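Local coordinates for protein endonuclease and methylase LlaGI (Lactococcus lactis, PDB 5FFJ) that recognises specific DNA sequences and, as a Type ISP restriction-modification enzyme, probably methylates DNA and uses ATP to move along it before cleavage by the intact enzyme, at residues 631-636 and 784-789. Residues are numbered along the deposited sequence; the frame is centred on the assembly and turned at random.
Sequences QNPVSQ and LSYYIA
N632 and Y786 meet through their polar ends: ND2 of N632 donates a hydrogen bond to OH of Y786 at 3.1 Å, bent to 140° at the hydrogen. The phenol oxygen lies somewhat out of the amide plane, while ND2 sits at the edge of the Y786 ring, close to its plane. With CG of N632 anti to the backbone N (chi1 176°), the amide folds along the start of helix 633-646; N632 is the N-cap, its OD1 accepting from the backbone N of S635. One amide thus caps its own helix and reaches across to helix 783-797, two bonds that probably hold it in one orientation. V634 spans the two tyrosines, one methyl to each, CG2 lying 3.8 Å from CE1 of Y786 and CG1 3.6 Å from OH of Y787. OG of S635 approaches the Y787 ring obliquely, 3.7 Å from CE1. OH of Y787 is hydrogen-bonded to ND1 of H612, and the F619 ring meets the Y787 ring at a steep angle. A phenylalanine in place of Y786 would probably leave ND2 of N632 without its phenol acceptor. R839 of helix 834-841 touches both P633 and Y786. Against this close-set, buried middle, S785 on the far side of helix 783-797 is partly exposed, while L784 and I788 pack on F689 and Y685 of helix 676-692. An N-capped helix of the coupler range is thereby packed against the Rossmann-like fold of the DNA methyltransferase, in which helix 783-797 follows strand 776-780 of the mixed sheet.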
loop_
_atom_site.group_PDB
_atom_site.type_symbol
_atom_site.label_atom_id
_atom_site.label_comp_id
_atom_site.label_asym_id
_atom_site.label_seq_id
_atom_site.Cartn_x
_atom_site.Cartn_y
_atom_site.Cartn_z
ATOM N N GLN A 631 -8.360 -29.953 13.031
ATOM C CA GLN A 631 -8.141 -29.573 14.423
ATOM C C GLN A 631 -8.604 -28.145 14.709
ATOM O O GLN A 631 -9.261 -27.890 15.718
ATOM C CB GLN A 631 -6.660 -29.714 14.782
ATOM N N ASN A 632 -8.263 -27.221 13.815
ATOM C CA ASN A 632 -8.491 -25.793 14.046
ATOM C C ASN A 632 -9.977 -25.419 14.089
ATOM O O ASN A 632 -10.778 -25.983 13.343
ATOM C CB ASN A 632 -7.786 -24.971 12.962
ATOM C CG ASN A 632 -8.062 -23.485 13.084
ATOM O OD1 ASN A 632 -9.044 -22.978 12.546
ATOM N ND2 ASN A 632 -7.194 -22.779 13.796
ATOM N N PRO A 633 -10.348 -24.465 14.965
ATOM C CA PRO A 633 -11.739 -24.007 15.045
ATOM C C PRO A 633 -12.184 -23.188 13.837
ATOM O O PRO A 633 -13.274 -23.420 13.314
ATOM C CB PRO A 633 -11.741 -23.141 16.306
ATOM C CG PRO A 633 -10.359 -22.655 16.418
ATOM C CD PRO A 633 -9.524 -23.824 16.006
ATOM N N VAL A 634 -11.362 -22.234 13.413
ATOM C CA VAL A 634 -11.700 -21.389 12.272
ATOM C C VAL A 634 -11.802 -22.233 11.008
ATOM O O VAL A 634 -12.745 -22.087 10.231
ATOM C CB VAL A 634 -10.662 -20.272 12.062
ATOM C CG1 VAL A 634 -11.020 -19.434 10.837
ATOM C CG2 VAL A 634 -10.568 -19.394 13.304
ATOM N N SER A 635 -10.820 -23.107 10.808
ATOM C CA SER A 635 -10.860 -24.069 9.718
ATOM C C SER A 635 -12.170 -24.830 9.760
ATOM O O SER A 635 -12.937 -24.794 8.806
ATOM C CB SER A 635 -9.688 -25.042 9.808
ATOM O OG SER A 635 -8.451 -24.366 9.690
ATOM N N GLN A 636 -12.419 -25.506 10.878
ATOM C CA GLN A 636 -13.668 -26.232 11.084
ATOM C C GLN A 636 -14.875 -25.328 10.847
ATOM O O GLN A 636 -15.834 -25.727 10.190
ATOM C CB GLN A 636 -13.718 -26.814 12.499
ATOM N N LEU A 784 -5.520 -15.176 6.881
ATOM C CA LEU A 784 -4.264 -15.801 6.478
ATOM C C LEU A 784 -3.143 -15.557 7.480
ATOM O O LEU A 784 -2.238 -16.381 7.619
ATOM C CB LEU A 784 -3.843 -15.295 5.100
ATOM C CG LEU A 784 -4.352 -16.125 3.920
ATOM C CD1 LEU A 784 -5.858 -16.323 3.989
ATOM C CD2 LEU A 784 -3.960 -15.467 2.608
ATOM N N SER A 785 -3.198 -14.426 8.172
ATOM C CA SER A 785 -2.197 -14.111 9.180
ATOM C C SER A 785 -2.421 -14.963 10.425
ATOM O O SER A 785 -1.473 -15.311 11.128
ATOM C CB SER A 785 -2.237 -12.625 9.535
ATOM O OG SER A 785 -2.022 -11.826 8.385
ATOM N N TYR A 786 -3.680 -15.302 10.688
ATOM C CA TYR A 786 -4.026 -16.145 11.829
ATOM C C TYR A 786 -3.505 -17.568 11.638
ATOM O O TYR A 786 -2.805 -18.100 12.501
ATOM C CB TYR A 786 -5.542 -16.160 12.044
ATOM C CG TYR A 786 -6.025 -17.254 12.973
ATOM C CD1 TYR A 786 -6.307 -18.527 12.494
ATOM C CD2 TYR A 786 -6.210 -17.011 14.328
ATOM C CE1 TYR A 786 -6.747 -19.528 13.335
ATOM C CE2 TYR A 786 -6.655 -18.007 15.177
ATOM C CZ TYR A 786 -6.920 -19.263 14.677
ATOM O OH TYR A 786 -7.361 -20.254 15.522
ATOM N N TYR A 787 -3.864 -18.181 10.511
ATOM C CA TYR A 787 -3.423 -19.535 10.180
ATOM C C TYR A 787 -1.909 -19.670 10.279
ATOM O O TYR A 787 -1.391 -20.505 11.023
ATOM C CB TYR A 787 -3.864 -19.918 8.762
ATOM C CG TYR A 787 -5.344 -20.185 8.580
ATOM C CD1 TYR A 787 -6.148 -20.564 9.647
ATOM C CD2 TYR A 787 -5.934 -20.069 7.328
ATOM C CE1 TYR A 787 -7.498 -20.813 9.471
ATOM C CE2 TYR A 787 -7.280 -20.314 7.143
ATOM C CZ TYR A 787 -8.057 -20.686 8.217
ATOM O OH TYR A 787 -9.399 -20.931 8.031
ATOM N N ILE A 788 -1.209 -18.843 9.512
ATOM C CA ILE A 788 0.245 -18.844 9.484
ATOM C C ILE A 788 0.827 -18.661 10.881
ATOM O O ILE A 788 1.807 -19.309 11.243
ATOM C CB ILE A 788 0.767 -17.737 8.548
ATOM C CG1 ILE A 788 0.395 -18.071 7.101
ATOM C CG2 ILE A 788 2.280 -17.568 8.684
ATOM C CD1 ILE A 788 0.607 -16.937 6.133
ATOM N N ALA A 789 0.218 -17.778 11.665
ATOM C CA ALA A 789 0.680 -17.527 13.024
ATOM C C ALA A 789 0.520 -18.770 13.891
ATOM O O ALA A 789 1.394 -19.089 14.695
ATOM C CB ALA A 789 -0.075 -16.361 13.633
#